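Local atomic coordinates of 16S rRNA aminocarboxypropyltransferase (Vulcanisaeta distributa, PDB entry 5APG), a protein that probably transfers the 3-amino-3-carboxypropyl group of S-adenosylmethionine to an N1-methylpseudouridine of 16S rRNA, the last step in making a hypermodified nucleotide. Residues I97-T102 with T112-A117. Residues are numbered along the deposited sequence; the frame is centred on the assembly and turned at random.
Sequences IAANPT and TIEAVA. With EEM ([(3S)-3-amino-4-hydroxy-4-oxo-butyl]-[[(2S,3S,4R,5R)-5-(6-aminopurin-9-yl)-3,4-dihydroxy-oxolan-2-yl]methyl]-methyl-selanium), chain D.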
ATOM      1  N   ILE A  97      -7.475   7.132   4.039  1.00 16.54           N
ATOM      2  CA  ILE A  97      -7.998   8.106   3.096  1.00 14.87           C
ATOM      3  C   ILE A  97      -6.865   8.634   2.218  1.00 17.31           C
ATOM      4  O   ILE A  97      -5.822   9.036   2.728  1.00 19.60           O
ATOM      5  CB  ILE A  97      -8.681   9.271   3.838  1.00 19.48           C
ATOM      6  CG1 ILE A  97      -9.772   8.742   4.777  1.00 21.52           C
ATOM      7  CG2 ILE A  97      -9.252  10.273   2.860  1.00 19.52           C
ATOM      8  CD1 ILE A  97     -10.816   7.892   4.080  1.00 24.30           C
ATOM      9  N   ALA A  98      -7.066   8.623   0.904  1.00 17.75           N
ATOM     10  CA  ALA A  98      -6.044   9.098  -0.028  1.00 17.35           C
ATOM     11  C   ALA A  98      -5.855  10.607   0.089  1.00 19.94           C
ATOM     12  O   ALA A  98      -6.815  11.346   0.315  1.00 20.10           O
ATOM     13  CB  ALA A  98      -6.410   8.721  -1.466  1.00 19.22           C
ATOM     14  N   ALA A  99      -4.613  11.056  -0.065  1.00 18.11           N
ATOM     15  CA  ALA A  99      -4.295  12.478  -0.005  1.00 21.30           C
ATOM     16  C   ALA A  99      -3.777  13.013  -1.338  1.00 20.37           C
ATOM     17  O   ALA A  99      -3.574  14.216  -1.486  1.00 21.34           O
ATOM     18  CB  ALA A  99      -3.273  12.744   1.090  1.00 17.90           C
ATOM     19  N   ASN A 100      -3.549  12.122  -2.300  1.00 18.57           N
ATOM     20  CA  ASN A 100      -3.049  12.537  -3.610  1.00 18.67           C
ATOM     21  C   ASN A 100      -4.116  13.340  -4.364  1.00 23.61           C
ATOM     22  O   ASN A 100      -5.308  13.180  -4.099  1.00 22.48           O
ATOM     23  CB  ASN A 100      -2.588  11.314  -4.419  1.00 18.22           C
ATOM     24  CG  ASN A 100      -3.731  10.419  -4.846  1.00 23.40           C
ATOM     25  OD1 ASN A 100      -4.499  10.764  -5.744  1.00 23.41           O
ATOM     26  ND2 ASN A 100      -3.837   9.247  -4.220  1.00 19.68           N
ATOM     27  N   PRO A 101      -3.694  14.218  -5.291  1.00 24.76           N
ATOM     28  CA  PRO A 101      -4.625  15.107  -6.002  1.00 27.09           C
ATOM     29  C   PRO A 101      -5.690  14.390  -6.834  1.00 27.21           C
ATOM     30  O   PRO A 101      -6.751  14.962  -7.065  1.00 31.34           O
ATOM     31  CB  PRO A 101      -3.703  15.926  -6.916  1.00 28.27           C
ATOM     32  CG  PRO A 101      -2.365  15.849  -6.287  1.00 28.31           C
ATOM     33  CD  PRO A 101      -2.292  14.494  -5.656  1.00 23.99           C
ATOM     34  N   THR A 102      -5.416  13.168  -7.274  1.00 25.47           N
ATOM     35  CA  THR A 102      -6.369  12.431  -8.098  1.00 30.16           C
ATOM     36  C   THR A 102      -7.565  11.924  -7.298  1.00 29.33           C
ATOM     37  O   THR A 102      -8.714  12.076  -7.718  1.00 30.65           O
ATOM     38  CB  THR A 102      -5.698  11.231  -8.792  1.00 30.51           C
ATOM     39  OG1 THR A 102      -4.572  11.684  -9.549  1.00 35.33           O
ATOM     40  CG2 THR A 102      -6.681  10.525  -9.718  1.00 34.80           C
ATOM     41  N   THR A 112       0.835   4.233  -4.981  1.00 15.19           N
ATOM     42  CA  THR A 112       1.866   3.306  -4.544  1.00 15.27           C
ATOM     43  C   THR A 112       2.706   3.928  -3.422  1.00 15.99           C
ATOM     44  O   THR A 112       3.023   3.261  -2.436  1.00 16.53           O
ATOM     45  CB  THR A 112       2.764   2.881  -5.721  1.00 17.06           C
ATOM     46  OG1 THR A 112       1.971   2.172  -6.682  1.00 18.42           O
ATOM     47  CG2 THR A 112       3.898   1.970  -5.241  1.00 18.83           C
ATOM     48  N   ILE A 113       3.033   5.213  -3.544  1.00 14.91           N
ATOM     49  CA  ILE A 113       3.887   5.841  -2.538  1.00 14.89           C
ATOM     50  C   ILE A 113       3.150   6.005  -1.204  1.00 15.17           C
ATOM     51  O   ILE A 113       3.751   5.854  -0.140  1.00 15.55           O
ATOM     52  CB  ILE A 113       4.448   7.219  -3.021  1.00 15.68           C
ATOM     53  CG1 ILE A 113       5.509   7.724  -2.050  1.00 17.50           C
ATOM     54  CG2 ILE A 113       3.345   8.269  -3.189  1.00 15.40           C
ATOM     55  CD1 ILE A 113       6.381   8.856  -2.602  1.00 17.84           C
ATOM     56  N   GLU A 114       1.849   6.282  -1.251  1.00 14.23           N
ATOM     57  CA  GLU A 114       1.055   6.386  -0.028  1.00 14.72           C
ATOM     58  C   GLU A 114       0.952   5.025   0.650  1.00 13.54           C
ATOM     59  O   GLU A 114       0.978   4.916   1.877  1.00 14.01           O
ATOM     60  CB  GLU A 114      -0.347   6.929  -0.325  1.00 15.01           C
ATOM     61  CG  GLU A 114      -0.404   8.435  -0.587  1.00 15.54           C
ATOM     62  CD  GLU A 114      -1.711   8.854  -1.235  1.00 15.76           C
ATOM     63  OE1 GLU A 114      -2.030   8.321  -2.317  1.00 16.36           O
ATOM     64  OE2 GLU A 114      -2.429   9.702  -0.662  1.00 18.37           O
ATOM     65  N   ALA A 115       0.827   3.983  -0.160  1.00 15.00           N
ATOM     66  CA  ALA A 115       0.737   2.635   0.375  1.00 15.61           C
ATOM     67  C   ALA A 115       2.028   2.215   1.058  1.00 13.85           C
ATOM     68  O   ALA A 115       2.001   1.613   2.132  1.00 14.86           O
ATOM     69  CB  ALA A 115       0.394   1.669  -0.711  1.00 15.49           C
ATOM     70  N   VAL A 116       3.157   2.518   0.423  1.00 16.41           N
ATOM     71  CA  VAL A 116       4.457   2.228   1.015  1.00 16.10           C
ATOM     72  C   VAL A 116       4.596   2.967   2.344  1.00 14.05           C
ATOM     73  O   VAL A 116       4.986   2.382   3.353  1.00 14.94           O
ATOM     74  CB  VAL A 116       5.612   2.619   0.064  1.00 14.55           C
ATOM     75  CG1 VAL A 116       6.955   2.610   0.796  1.00 15.63           C
ATOM     76  CG2 VAL A 116       5.646   1.674  -1.143  1.00 15.94           C
ATOM     77  N   ALA A 117       4.253   4.250   2.352  1.00 14.84           N
ATOM     78  CA  ALA A 117       4.371   5.053   3.566  1.00 16.03           C
ATOM     79  C   ALA A 117       3.447   4.549   4.674  1.00 13.65           C
ATOM     80  O   ALA A 117       3.845   4.481   5.837  1.00 14.83           O
ATOM     81  CB  ALA A 117       4.076   6.503   3.261  1.00 16.82           C
TER
HETATM   82  C2  EEM D1185      -2.843  -2.679  -0.173  1.00 15.09           C
HETATM   83  N3  EEM D1185      -2.047  -2.184  -1.072  1.00 16.21           N
HETATM   84  C4  EEM D1185      -2.326  -1.022  -1.636  1.00 15.36           C
HETATM   85  C1' EEM D1185      -0.408  -0.540  -3.202  1.00 16.83           C
HETATM   86  C2' EEM D1185      -0.628  -1.789  -4.092  1.00 17.05           C
HETATM   87  C3' EEM D1185      -0.969  -1.219  -5.312  1.00 19.84           C
HETATM   88  C4' EEM D1185      -0.297  -0.068  -5.488  1.00 16.83           C
HETATM   89  C5' EEM D1185      -1.075   1.018  -6.134  1.00 18.24           C
HETATM   90  O   EEM D1185       1.068   5.529  -7.518  1.00 22.30           O
HETATM   91  C   EEM D1185       0.710   5.540  -8.663  1.00 25.67           C
HETATM   92  OXT EEM D1185       1.384   6.092  -9.516  1.00 30.37           O
HETATM   93  CA  EEM D1185      -0.558   4.827  -9.076  1.00 27.31           C
HETATM   94  N   EEM D1185      -0.840   5.173 -10.441  1.00 29.95           N
HETATM   95  CB  EEM D1185      -0.286   3.341  -8.902  1.00 25.03           C
HETATM   96  CG  EEM D1185      -1.522   2.467  -8.926  1.00 27.59           C
HETATM   97 SE   EEM D1185      -1.167   0.720  -8.062  0.89 24.04          SE
HETATM   98  CE  EEM D1185      -2.668  -0.476  -8.319  1.00 20.49           C
HETATM   99  O4' EEM D1185      -0.127   0.429  -3.971  1.00 17.41           O
HETATM  100  O3' EEM D1185      -0.891  -2.189  -6.429  1.00 20.11           O
HETATM  101  O2' EEM D1185       0.693  -2.332  -4.186  1.00 18.93           O
HETATM  102  N9  EEM D1185      -1.728  -0.266  -2.568  1.00 15.12           N
HETATM  103  C8  EEM D1185      -2.490   0.798  -2.725  1.00 16.66           C
HETATM  104  N7  EEM D1185      -3.551   0.751  -1.952  1.00 15.66           N
HETATM  105  C5  EEM D1185      -3.484  -0.385  -1.236  1.00 14.80           C
HETATM  106  N1  EEM D1185      -3.958  -2.115   0.241  1.00 15.26           N
HETATM  107  C6  EEM D1185      -4.330  -0.973  -0.255  1.00 15.65           C
HETATM  108  N6  EEM D1185      -5.526  -0.351   0.155  1.00 13.90           N
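E114 reaches from the first turn of helix 112-122 to the loop 97-102, and its carboxylate is held there by A99 and N100 beside the S-adenosylmethionine pocket of this SPOUT-fold transferase. The chain of E114 runs extended beyond CG, which carries the carboxylate across to the loop. Its two oxygens have different partners. E114 OE2 serves the loop backbone: A99 N donates to it over 2.6 Å, arriving nearly in line with the C-O bond, and N100 N adds a weak, bent bond at 3.1 Å. Two successive amides thus converge on one oxygen, while A99 CB lies 3.6 Å from E114 OE2. OE1 takes the side chain of N100. The bond from N100 ND2 to E114 OE1 measures 2.8 Å and is close to straight, at 171°. It enters on the syn side of the carboxylate, slightly out of its plane, whereas OE1 lies almost within the amide plane. The two side chains cross at about a right angle, with their flat groups turned 72° apart, which rules out a stack of amide on carboxylate; the ND2-OE1 bond is the closest approach of the two side chains. N100 CG sits between its own backbone N and carbonyl carbon (chi1 69°), which brings the amide round to the same carboxylate that its backbone N faces. S111 OG is also hydrogen-bonded to OE1, and F142 of helix 141-153 packs on both A99 and E114 in this buried setting. Along the same helix as E114, T112 and A115 face the selenium analogue of S-adenosylmethionine. A115 CB lies 3.4 Å from EEM N9, in the adenine. T112 N donates to the carboxylate atom EEM O at 2.9 Å.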